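Local coordinates for Lin0012 protein (Listeria innocua, PDB 3K17) that probably uses ATP to phosphorylate phosphomevalonate in the mevalonate route to isopentenyl diphosphate, at residues A[31-39]-A[347-355]; A[51-62]-A[72-82]. One frame throughout, in Å; residues are numbered along the deposited sequence.

Interaction 1. Residues A[31-39]-A[347-355]; sequences ILTAVNRYI and LPFHTGRVQ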
loop_
_atom_site.group_PDB
_atom_site.type_symbol
_atom_site.label_atom_id
_atom_site.label_comp_id
_atom_site.label_asym_id
_atom_site.label_seq_id
_atom_site.Cartn_x
_atom_site.Cartn_y
_atom_site.Cartn_z
ATOM N N ILE A 31 -13.511 -42.895 -8.422
ATOM C CA ILE A 31 -12.588 -43.905 -8.905
ATOM C C ILE A 31 -11.497 -43.141 -9.665
ATOM O O ILE A 31 -11.802 -42.208 -10.399
ATOM C CB ILE A 31 -13.265 -44.865 -9.900
ATOM C CG1 ILE A 31 -14.442 -45.587 -9.229
ATOM C CG2 ILE A 31 -12.229 -45.863 -10.439
ATOM C CD1 ILE A 31 -14.040 -46.445 -8.044
ATOM N N LEU A 32 -10.237 -43.519 -9.474
ATOM C CA LEU A 32 -9.149 -42.860 -10.193
ATOM C C LEU A 32 -8.075 -43.855 -10.550
ATOM O O LEU A 32 -7.933 -44.893 -9.903
ATOM C CB LEU A 32 -8.480 -41.762 -9.354
ATOM C CG LEU A 32 -9.249 -40.542 -8.848
ATOM C CD1 LEU A 32 -9.533 -40.710 -7.361
ATOM C CD2 LEU A 32 -8.392 -39.279 -9.084
ATOM N N THR A 33 -7.327 -43.538 -11.596
ATOM C CA THR A 33 -6.212 -44.370 -11.978
ATOM C C THR A 33 -5.013 -43.455 -12.166
ATOM O O THR A 33 -5.153 -42.318 -12.628
ATOM C CB THR A 33 -6.450 -45.145 -13.297
ATOM O OG1 THR A 33 -5.274 -45.910 -13.599
ATOM C CG2 THR A 33 -6.705 -44.191 -14.460
ATOM N N ALA A 34 -3.841 -43.938 -11.774
ATOM C CA ALA A 34 -2.619 -43.176 -11.963
ATOM C C ALA A 34 -2.215 -43.494 -13.402
ATOM O O ALA A 34 -2.631 -44.524 -13.948
ATOM C CB ALA A 34 -1.552 -43.640 -10.980
ATOM N N VAL A 35 -1.424 -42.627 -14.028
ATOM C CA VAL A 35 -1.016 -42.863 -15.411
ATOM C C VAL A 35 0.495 -43.004 -15.551
ATOM O O VAL A 35 1.260 -42.579 -14.684
ATOM C CB VAL A 35 -1.511 -41.725 -16.357
ATOM C CG1 VAL A 35 -3.006 -41.494 -16.165
ATOM C CG2 VAL A 35 -0.752 -40.447 -16.074
ATOM N N ASN A 36 0.908 -43.600 -16.664
ATOM C CA ASN A 36 2.310 -43.830 -16.967
ATOM C C ASN A 36 3.072 -42.578 -17.439
ATOM O O ASN A 36 3.885 -42.645 -18.364
ATOM C CB ASN A 36 2.411 -44.940 -18.020
ATOM C CG ASN A 36 1.619 -44.623 -19.276
ATOM O OD1 ASN A 36 0.456 -44.221 -19.211
ATOM N ND2 ASN A 36 2.245 -44.808 -20.429
ATOM N N ARG A 37 2.808 -41.442 -16.798
ATOM C CA ARG A 37 3.480 -40.172 -17.113
ATOM C C ARG A 37 3.810 -39.616 -15.740
ATOM O O ARG A 37 2.947 -39.535 -14.865
ATOM C CB ARG A 37 2.553 -39.265 -17.923
ATOM C CG ARG A 37 2.295 -39.865 -19.309
ATOM C CD ARG A 37 1.150 -39.228 -20.081
ATOM N NE ARG A 37 0.799 -40.096 -21.202
ATOM C CZ ARG A 37 1.521 -40.232 -22.311
ATOM N NH1 ARG A 37 2.639 -39.536 -22.476
ATOM N NH2 ARG A 37 1.158 -41.118 -23.230
ATOM N N TYR A 38 5.067 -39.233 -15.558
ATOM C CA TYR A 38 5.537 -38.827 -14.250
ATOM C C TYR A 38 6.168 -37.466 -14.021
ATOM O O TYR A 38 6.639 -36.782 -14.933
ATOM C CB TYR A 38 6.562 -39.864 -13.771
ATOM C CG TYR A 38 6.056 -41.290 -13.776
ATOM C CD1 TYR A 38 5.583 -41.880 -12.604
ATOM C CD2 TYR A 38 5.987 -42.025 -14.965
ATOM C CE1 TYR A 38 5.052 -43.149 -12.603
ATOM C CE2 TYR A 38 5.446 -43.316 -14.980
ATOM C CZ TYR A 38 4.981 -43.865 -13.787
ATOM O OH TYR A 38 4.438 -45.124 -13.756
ATOM N N ILE A 39 6.167 -37.112 -12.746
ATOM C CA ILE A 39 6.845 -35.939 -12.265
ATOM C C ILE A 39 8.024 -36.666 -11.620
ATOM O O ILE A 39 7.832 -37.703 -10.966
ATOM C CB ILE A 39 6.013 -35.184 -11.203
ATOM C CG1 ILE A 39 5.171 -34.107 -11.909
ATOM C CG2 ILE A 39 6.939 -34.583 -10.142
ATOM C CD1 ILE A 39 4.297 -33.294 -11.004
ATOM N N LEU A 347 -2.972 -40.519 -25.767
ATOM C CA LEU A 347 -1.886 -40.636 -24.800
ATOM C C LEU A 347 -1.774 -42.114 -24.395
ATOM O O LEU A 347 -2.488 -42.578 -23.495
ATOM C CB LEU A 347 -2.155 -39.760 -23.561
ATOM C CG LEU A 347 -2.318 -38.246 -23.783
ATOM C CD1 LEU A 347 -2.435 -37.523 -22.437
ATOM C CD2 LEU A 347 -1.122 -37.705 -24.551
ATOM N N PRO A 348 -0.904 -42.881 -25.083
ATOM C CA PRO A 348 -0.705 -44.307 -24.784
ATOM C C PRO A 348 -0.702 -44.525 -23.269
ATOM O O PRO A 348 0.051 -43.884 -22.538
ATOM C CB PRO A 348 0.638 -44.602 -25.438
ATOM C CG PRO A 348 0.544 -43.754 -26.712
ATOM C CD PRO A 348 -0.044 -42.447 -26.206
ATOM N N PHE A 349 -1.541 -45.445 -22.810
ATOM C CA PHE A 349 -1.700 -45.682 -21.385
ATOM C C PHE A 349 -1.431 -47.074 -20.827
ATOM O O PHE A 349 -1.657 -48.085 -21.475
ATOM C CB PHE A 349 -3.135 -45.287 -20.992
ATOM C CG PHE A 349 -3.544 -45.724 -19.596
ATOM C CD1 PHE A 349 -3.457 -44.842 -18.520
ATOM C CD2 PHE A 349 -4.008 -47.018 -19.361
ATOM C CE1 PHE A 349 -3.823 -45.240 -17.235
ATOM C CE2 PHE A 349 -4.380 -47.430 -18.072
ATOM C CZ PHE A 349 -4.287 -46.540 -17.010
ATOM N N HIS A 350 -0.925 -47.078 -19.602
ATOM C CA HIS A 350 -0.737 -48.275 -18.797
ATOM C C HIS A 350 -0.641 -47.717 -17.379
ATOM O O HIS A 350 -0.112 -46.621 -17.159
ATOM C CB HIS A 350 0.447 -49.194 -19.226
ATOM C CG HIS A 350 1.804 -48.564 -19.218
ATOM N ND1 HIS A 350 2.359 -47.985 -20.340
ATOM C CD2 HIS A 350 2.760 -48.516 -18.261
ATOM C CE1 HIS A 350 3.599 -47.611 -20.074
ATOM N NE2 HIS A 350 3.867 -47.923 -18.820
ATOM N N THR A 351 -1.237 -48.430 -16.434
ATOM C CA THR A 351 -1.292 -47.988 -15.046
ATOM C C THR A 351 0.000 -47.443 -14.462
ATOM O O THR A 351 1.035 -48.097 -14.511
ATOM C CB THR A 351 -1.811 -49.125 -14.146
ATOM O OG1 THR A 351 -2.971 -49.711 -14.752
ATOM C CG2 THR A 351 -2.201 -48.577 -12.778
ATOM N N GLY A 352 -0.065 -46.234 -13.901
ATOM C CA GLY A 352 1.123 -45.638 -13.306
ATOM C C GLY A 352 1.435 -46.192 -11.921
ATOM O O GLY A 352 0.531 -46.586 -11.186
ATOM N N ARG A 353 2.715 -46.232 -11.568
ATOM C CA ARG A 353 3.144 -46.723 -10.261
ATOM C C ARG A 353 4.272 -45.854 -9.726
ATOM O O ARG A 353 5.164 -45.454 -10.473
ATOM C CB ARG A 353 3.669 -48.161 -10.358
ATOM C CG ARG A 353 2.783 -49.138 -11.107
ATOM C CD ARG A 353 1.513 -49.477 -10.349
ATOM N NE ARG A 353 0.872 -50.654 -10.929
ATOM C CZ ARG A 353 -0.282 -51.161 -10.511
ATOM N NH1 ARG A 353 -0.928 -50.589 -9.504
ATOM N NH2 ARG A 353 -0.784 -52.243 -11.094
ATOM N N VAL A 354 4.235 -45.574 -8.429
ATOM C CA VAL A 354 5.274 -44.785 -7.788
ATOM C C VAL A 354 6.580 -45.578 -7.821
ATOM O O VAL A 354 6.604 -46.768 -7.515
ATOM C CB VAL A 354 4.910 -44.465 -6.322
ATOM C CG1 VAL A 354 6.075 -43.754 -5.632
ATOM C CG2 VAL A 354 3.653 -43.594 -6.279
ATOM N N GLN A 355 7.658 -44.916 -8.216
ATOM C CA GLN A 355 8.968 -45.550 -8.292
ATOM C C GLN A 355 9.967 -44.710 -7.502
ATOM O O GLN A 355 10.277 -43.577 -7.880
ATOM C CB GLN A 355 9.412 -45.663 -9.754
ATOM C CG GLN A 355 8.479 -46.505 -10.613
ATOM C CD GLN A 355 8.582 -46.180 -12.090
ATOM O OE1 GLN A 355 7.597 -45.783 -12.715
ATOM N NE2 GLN A 355 9.772 -46.345 -12.658
#

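Interaction 2. Residues A[51-62]-A[72-82]; sequences LWIPHYENPVSW and GEHWTFTAEAI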
loop_
_atom_site.group_PDB
_atom_site.type_symbol
_atom_site.label_atom_id
_atom_site.label_comp_id
_atom_site.label_asym_id
_atom_site.label_seq_id
_atom_site.Cartn_x
_atom_site.Cartn_y
_atom_site.Cartn_z
ATOM N N LEU A 51 15.807 -25.769 -4.348
ATOM C CA LEU A 51 14.629 -26.339 -4.989
ATOM C C LEU A 51 14.534 -25.780 -6.399
ATOM O O LEU A 51 14.606 -24.565 -6.598
ATOM C CB LEU A 51 13.342 -25.992 -4.227
ATOM C CG LEU A 51 12.051 -26.393 -4.954
ATOM C CD1 LEU A 51 12.006 -27.917 -5.157
ATOM C CD2 LEU A 51 10.841 -25.918 -4.158
ATOM N N TRP A 52 14.379 -26.678 -7.364
ATOM C CA TRP A 52 14.236 -26.306 -8.764
ATOM C C TRP A 52 12.924 -26.913 -9.247
ATOM O O TRP A 52 12.660 -28.091 -8.987
ATOM C CB TRP A 52 15.352 -26.909 -9.627
ATOM C CG TRP A 52 16.747 -26.553 -9.248
ATOM C CD1 TRP A 52 17.400 -26.886 -8.095
ATOM C CD2 TRP A 52 17.698 -25.855 -10.062
ATOM N NE1 TRP A 52 18.704 -26.445 -8.145
ATOM C CE2 TRP A 52 18.912 -25.810 -9.342
ATOM C CE3 TRP A 52 17.641 -25.267 -11.333
ATOM C CZ2 TRP A 52 20.065 -25.196 -9.851
ATOM C CZ3 TRP A 52 18.789 -24.658 -11.840
ATOM C CH2 TRP A 52 19.983 -24.629 -11.097
ATOM N N ILE A 53 12.102 -26.120 -9.925
ATOM C CA ILE A 53 10.856 -26.646 -10.478
ATOM C C ILE A 53 10.791 -26.231 -11.937
ATOM O O ILE A 53 11.451 -25.269 -12.348
ATOM C CB ILE A 53 9.606 -26.162 -9.712
ATOM C CG1 ILE A 53 9.474 -24.634 -9.771
ATOM C CG2 ILE A 53 9.684 -26.637 -8.277
ATOM C CD1 ILE A 53 8.138 -24.146 -9.253
ATOM N N PRO A 54 10.002 -26.952 -12.747
ATOM C CA PRO A 54 9.883 -26.640 -14.173
ATOM C C PRO A 54 9.562 -25.203 -14.533
ATOM O O PRO A 54 10.122 -24.661 -15.480
ATOM C CB PRO A 54 8.794 -27.603 -14.652
ATOM C CG PRO A 54 8.926 -28.769 -13.697
ATOM C CD PRO A 54 9.109 -28.066 -12.380
ATOM N N HIS A 55 8.667 -24.574 -13.789
ATOM C CA HIS A 55 8.292 -23.211 -14.131
ATOM C C HIS A 55 9.423 -22.179 -14.077
ATOM O O HIS A 55 9.448 -21.247 -14.881
ATOM C CB HIS A 55 7.131 -22.741 -13.256
ATOM C CG HIS A 55 6.520 -21.455 -13.719
ATOM N ND1 HIS A 55 7.105 -20.226 -13.495
ATOM C CD2 HIS A 55 5.401 -21.211 -14.443
ATOM C CE1 HIS A 55 6.374 -19.282 -14.060
ATOM N NE2 HIS A 55 5.335 -19.854 -14.642
ATOM N N TYR A 56 10.364 -22.341 -13.153
ATOM C CA TYR A 56 11.447 -21.366 -13.032
ATOM C C TYR A 56 12.798 -21.861 -13.525
ATOM O O TYR A 56 13.123 -23.037 -13.404
ATOM C CB TYR A 56 11.566 -20.916 -11.578
ATOM C CG TYR A 56 10.346 -20.184 -11.076
ATOM C CD1 TYR A 56 10.087 -18.871 -11.469
ATOM C CD2 TYR A 56 9.442 -20.807 -10.215
ATOM C CE1 TYR A 56 8.962 -18.196 -11.017
ATOM C CE2 TYR A 56 8.318 -20.144 -9.754
ATOM C CZ TYR A 56 8.082 -18.838 -10.157
ATOM O OH TYR A 56 6.977 -18.174 -9.684
ATOM N N GLU A 57 13.587 -20.952 -14.086
ATOM C CA GLU A 57 14.910 -21.308 -14.586
ATOM C C GLU A 57 15.904 -21.437 -13.436
ATOM O O GLU A 57 16.857 -22.210 -13.501
ATOM C CB GLU A 57 15.420 -20.242 -15.553
ATOM C CG GLU A 57 16.745 -20.604 -16.193
ATOM C CD GLU A 57 17.540 -19.385 -16.624
ATOM O OE1 GLU A 57 16.942 -18.473 -17.240
ATOM O OE2 GLU A 57 18.764 -19.340 -16.352
ATOM N N ASN A 58 15.691 -20.659 -12.386
ATOM C CA ASN A 58 16.590 -20.697 -11.251
ATOM C C ASN A 58 15.928 -21.232 -9.988
ATOM O O ASN A 58 14.726 -21.097 -9.798
ATOM C CB ASN A 58 17.162 -19.301 -10.995
ATOM C CG ASN A 58 18.003 -18.807 -12.155
ATOM O OD1 ASN A 58 17.642 -17.854 -12.834
ATOM N ND2 ASN A 58 19.121 -19.473 -12.397
ATOM N N PRO A 59 16.724 -21.845 -9.105
ATOM C CA PRO A 59 16.226 -22.409 -7.847
ATOM C C PRO A 59 16.053 -21.341 -6.782
ATOM O O PRO A 59 16.448 -20.196 -6.974
ATOM C CB PRO A 59 17.330 -23.381 -7.463
ATOM C CG PRO A 59 18.560 -22.590 -7.846
ATOM C CD PRO A 59 18.180 -22.052 -9.231
ATOM N N VAL A 60 15.438 -21.724 -5.669
ATOM C CA VAL A 60 15.280 -20.837 -4.526
ATOM C C VAL A 60 15.933 -21.601 -3.383
ATOM O O VAL A 60 16.069 -22.826 -3.448
ATOM C CB VAL A 60 13.808 -20.579 -4.150
ATOM C CG1 VAL A 60 13.192 -19.567 -5.104
ATOM C CG2 VAL A 60 13.034 -21.886 -4.157
ATOM N N SER A 61 16.352 -20.885 -2.350
ATOM C CA SER A 61 16.978 -21.530 -1.210
ATOM C C SER A 61 16.273 -21.052 0.036
ATOM O O SER A 61 15.483 -20.104 -0.010
ATOM C CB SER A 61 18.468 -21.174 -1.136
ATOM O OG SER A 61 19.122 -21.927 -0.120
ATOM N N TRP A 62 16.547 -21.719 1.148
ATOM C CA TRP A 62 15.941 -21.357 2.416
ATOM C C TRP A 62 16.799 -21.960 3.524
ATOM O O TRP A 62 17.477 -22.962 3.313
ATOM C CB TRP A 62 14.493 -21.866 2.474
ATOM C CG TRP A 62 14.332 -23.371 2.470
ATOM C CD1 TRP A 62 14.024 -24.163 3.542
ATOM C CD2 TRP A 62 14.414 -24.250 1.334
ATOM N NE1 TRP A 62 13.903 -25.477 3.142
ATOM C CE2 TRP A 62 14.139 -25.558 1.795
ATOM C CE3 TRP A 62 14.691 -24.059 -0.028
ATOM C CZ2 TRP A 62 14.132 -26.671 0.944
ATOM C CZ3 TRP A 62 14.680 -25.168 -0.878
ATOM C CH2 TRP A 62 14.402 -26.459 -0.383
ATOM N N GLY A 72 7.739 -15.967 -5.893
ATOM C CA GLY A 72 7.014 -16.489 -7.040
ATOM C C GLY A 72 5.751 -17.282 -6.726
ATOM O O GLY A 72 5.742 -18.162 -5.864
ATOM N N GLU A 73 4.680 -16.975 -7.447
ATOM C CA GLU A 73 3.396 -17.642 -7.266
ATOM C C GLU A 73 3.426 -19.137 -7.582
ATOM O O GLU A 73 2.694 -19.921 -6.980
ATOM C CB GLU A 73 2.344 -16.970 -8.153
ATOM C CG GLU A 73 1.056 -17.761 -8.321
ATOM C CD GLU A 73 0.182 -17.209 -9.437
ATOM O OE1 GLU A 73 -0.168 -16.012 -9.377
ATOM O OE2 GLU A 73 -0.154 -17.969 -10.371
ATOM N N HIS A 74 4.272 -19.539 -8.521
ATOM C CA HIS A 74 4.331 -20.939 -8.902
ATOM C C HIS A 74 5.105 -21.854 -7.968
ATOM O O HIS A 74 5.181 -23.060 -8.205
ATOM C CB HIS A 74 4.861 -21.058 -10.326
ATOM C CG HIS A 74 3.990 -20.375 -11.330
ATOM N ND1 HIS A 74 3.973 -19.006 -11.491
ATOM C CD2 HIS A 74 3.040 -20.863 -12.162
ATOM C CE1 HIS A 74 3.049 -18.680 -12.378
ATOM N NE2 HIS A 74 2.468 -19.788 -12.799
ATOM N N TRP A 75 5.662 -21.282 -6.905
ATOM C CA TRP A 75 6.417 -22.052 -5.914
ATOM C C TRP A 75 5.484 -22.570 -4.812
ATOM O O TRP A 75 5.820 -23.496 -4.083
ATOM C CB TRP A 75 7.470 -21.171 -5.219
ATOM C CG TRP A 75 8.632 -20.744 -6.067
ATOM C CD1 TRP A 75 8.897 -19.481 -6.524
ATOM C CD2 TRP A 75 9.699 -21.576 -6.539
ATOM N NE1 TRP A 75 10.067 -19.477 -7.251
ATOM C CE2 TRP A 75 10.578 -20.749 -7.276
ATOM C CE3 TRP A 75 9.999 -22.938 -6.409
ATOM C CZ2 TRP A 75 11.740 -21.244 -7.884
ATOM C CZ3 TRP A 75 11.155 -23.431 -7.010
ATOM C CH2 TRP A 75 12.011 -22.584 -7.739
ATOM N N THR A 76 4.318 -21.949 -4.693
ATOM C CA THR A 76 3.386 -22.270 -3.626
ATOM C C THR A 76 3.123 -23.731 -3.289
ATOM O O THR A 76 3.307 -24.123 -2.142
ATOM C CB THR A 76 2.044 -21.537 -3.838
ATOM O OG1 THR A 76 2.305 -20.159 -4.124
ATOM C CG2 THR A 76 1.210 -21.587 -2.571
ATOM N N PHE A 77 2.713 -24.549 -4.256
ATOM C CA PHE A 77 2.430 -25.941 -3.916
ATOM C C PHE A 77 3.624 -26.679 -3.325
ATOM O O PHE A 77 3.489 -27.320 -2.293
ATOM C CB PHE A 77 1.890 -26.716 -5.126
ATOM C CG PHE A 77 0.427 -26.476 -5.390
ATOM C CD1 PHE A 77 -0.542 -26.996 -4.529
ATOM C CD2 PHE A 77 0.018 -25.724 -6.486
ATOM C CE1 PHE A 77 -1.909 -26.768 -4.755
ATOM C CE2 PHE A 77 -1.348 -25.490 -6.723
ATOM C CZ PHE A 77 -2.310 -26.017 -5.849
ATOM N N THR A 78 4.785 -26.589 -3.968
ATOM C CA THR A 78 5.962 -27.290 -3.473
ATOM C C THR A 78 6.541 -26.676 -2.207
ATOM O O THR A 78 7.056 -27.398 -1.341
ATOM C CB THR A 78 7.065 -27.398 -4.563
ATOM O OG1 THR A 78 7.376 -26.097 -5.073
ATOM C CG2 THR A 78 6.583 -28.273 -5.707
ATOM N N ALA A 79 6.459 -25.352 -2.084
ATOM C CA ALA A 79 6.975 -24.697 -0.887
ATOM C C ALA A 79 6.141 -25.139 0.306
ATOM O O ALA A 79 6.669 -25.384 1.385
ATOM C CB ALA A 79 6.911 -23.178 -1.025
ATOM N N GLU A 80 4.832 -25.231 0.109
ATOM C CA GLU A 80 3.946 -25.635 1.194
ATOM C C GLU A 80 4.241 -27.072 1.632
ATOM O O GLU A 80 4.236 -27.374 2.822
ATOM C CB GLU A 80 2.486 -25.518 0.754
ATOM C CG GLU A 80 1.480 -25.852 1.832
ATOM C CD GLU A 80 1.313 -24.742 2.853
ATOM O OE1 GLU A 80 1.901 -23.659 2.660
ATOM O OE2 GLU A 80 0.583 -24.948 3.846
ATOM N N ALA A 81 4.482 -27.953 0.663
ATOM C CA ALA A 81 4.785 -29.350 0.968
ATOM C C ALA A 81 6.086 -29.427 1.764
ATOM O O ALA A 81 6.198 -30.196 2.704
ATOM C CB ALA A 81 4.898 -30.152 -0.312
ATOM N N ILE A 82 7.069 -28.612 1.383
ATOM C CA ILE A 82 8.350 -28.579 2.078
ATOM C C ILE A 82 8.172 -28.050 3.506
ATOM O O ILE A 82 8.769 -28.566 4.457
ATOM C CB ILE A 82 9.363 -27.675 1.313
ATOM C CG1 ILE A 82 9.817 -28.383 0.038
ATOM C CG2 ILE A 82 10.556 -27.332 2.201
ATOM C CD1 ILE A 82 10.652 -27.511 -0.890
#

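Interaction 1. Residues A[31-39]-A[347-355]
With chi1 at 56°, the amide of Asn36 is swung between its own backbone N and carbonyl carbon, which lays it against the backbone of Pro348 to His350; His350, folded the same way (chi1 59°), brings its imidazole over Asn36 CB, which lies 3.5 Å from the ring centroid, a CH-pi contact over the face. An asparagine suits this corner because its short amide can both give and accept. ND2 donates to Pro348 O at 3.2 Å, with the acceptor almost in the amide plane, while OD1 accepts from His350 N at 3.2 Å, the donor standing well above the plane of that carbonyl. Arg37 NH2 adds a weak bond to Pro348 O, and Leu347 CD2 lies over one face of its guanidinium. These residues sit where strand 29-35 turns into strand 37-45. The loop within 347-355 carries the chain from the C-terminal region of this GHMP-kinase fold back to the sheet of strand 7-18. Past the corner, Tyr38 reaches across and its OH accepts a nearly straight bond from Arg353 N (3.0 Å). Gly352 N donates to Ala34 O at 3.1 Å; Thr33 OG1 approaches that oxygen from the opposite face of its plane, so two donors hold it. Gly352 CA makes a CA-H...O contact with Val35 O at 3.4 Å; the position where a side chain would start points at that oxygen, so glycine suits the place. Thr33 OG1 and Val35 CG1 meet the edge of the Phe349 ring, which also packs edge-to-face with Phe215.

Interaction 2. Residues A[51-62]-A[72-82]
Trp75 lies clamped between two sets of side chains from 51-62. Val60 CG2 sits over one face, 3.7 Å from the centroid of the six-membered ring; on the opposite face Tyr56 makes an offset stack with the five-membered ring, planes 9° apart, and Ile53 CG1 makes a CH-pi contact with the six-membered ring beside it. A broad, flat indole suits such a slot because it can present carbon surface to both sides at once. Ile53 reaches it because chi1 of 61° tucks CG1 between the backbone N and carbonyl carbon, while Leu51 CG packs against Trp75 CZ3 (3.7 Å).

The tyrosine ring is held at its far end as well: Tyr56 OH accepts from His74 N at 3.2 Å. Gly72 CA comes within 3.1 Å of the same hydroxyl, a position suited to a residue lacking a side chain. Beside it the imidazoles of His55 and His74 stack face to face, centroids 3.6 Å apart and planes at 11°, near the protein surface; His55 in turn covers the other face of the Tyr56 ring.

Further along, Leu51 CD2 meets Ile82 CD1 at 3.6 Å, and Ile82 CG2 touches Trp62 CZ2. The shape of 51-62 is set by a type I turn from Ile53 to Tyr56 and by paired backbone bonds between Leu51 and Val60. Pro70 packs on Trp75 and Val60, and Thr76 OG1 bonds back to Glu73 O near the start of the helix. Helix 76-91 is thereby joined through an aromatic cluster to the hairpin-like excursion that follows strand 50-52, at the margin of the mixed sheet in the N-terminal half of this GHMP-kinase fold.

In the fold
Interaction 2 is nested in sequence inside the long loop that interaction 1 closes, and both reach the same mixed sheet, although their centres lie 24 Å apart and their nearest atoms about 7 Å. Interaction 1 lies nearer the centre of the chain and ties a returning C-terminal segment to a strand corner, chiefly through backbone groups and polar side chains. Interaction 2, about 20 Å from that centre, is local in sequence and relies on aromatic stacking and aliphatic packing with few polar bonds. Each is partly buried: 31-35 lies inside while parts of 348-353 are exposed, and in 51-62/72-82 buried Trp75 gives way to exposed histidines.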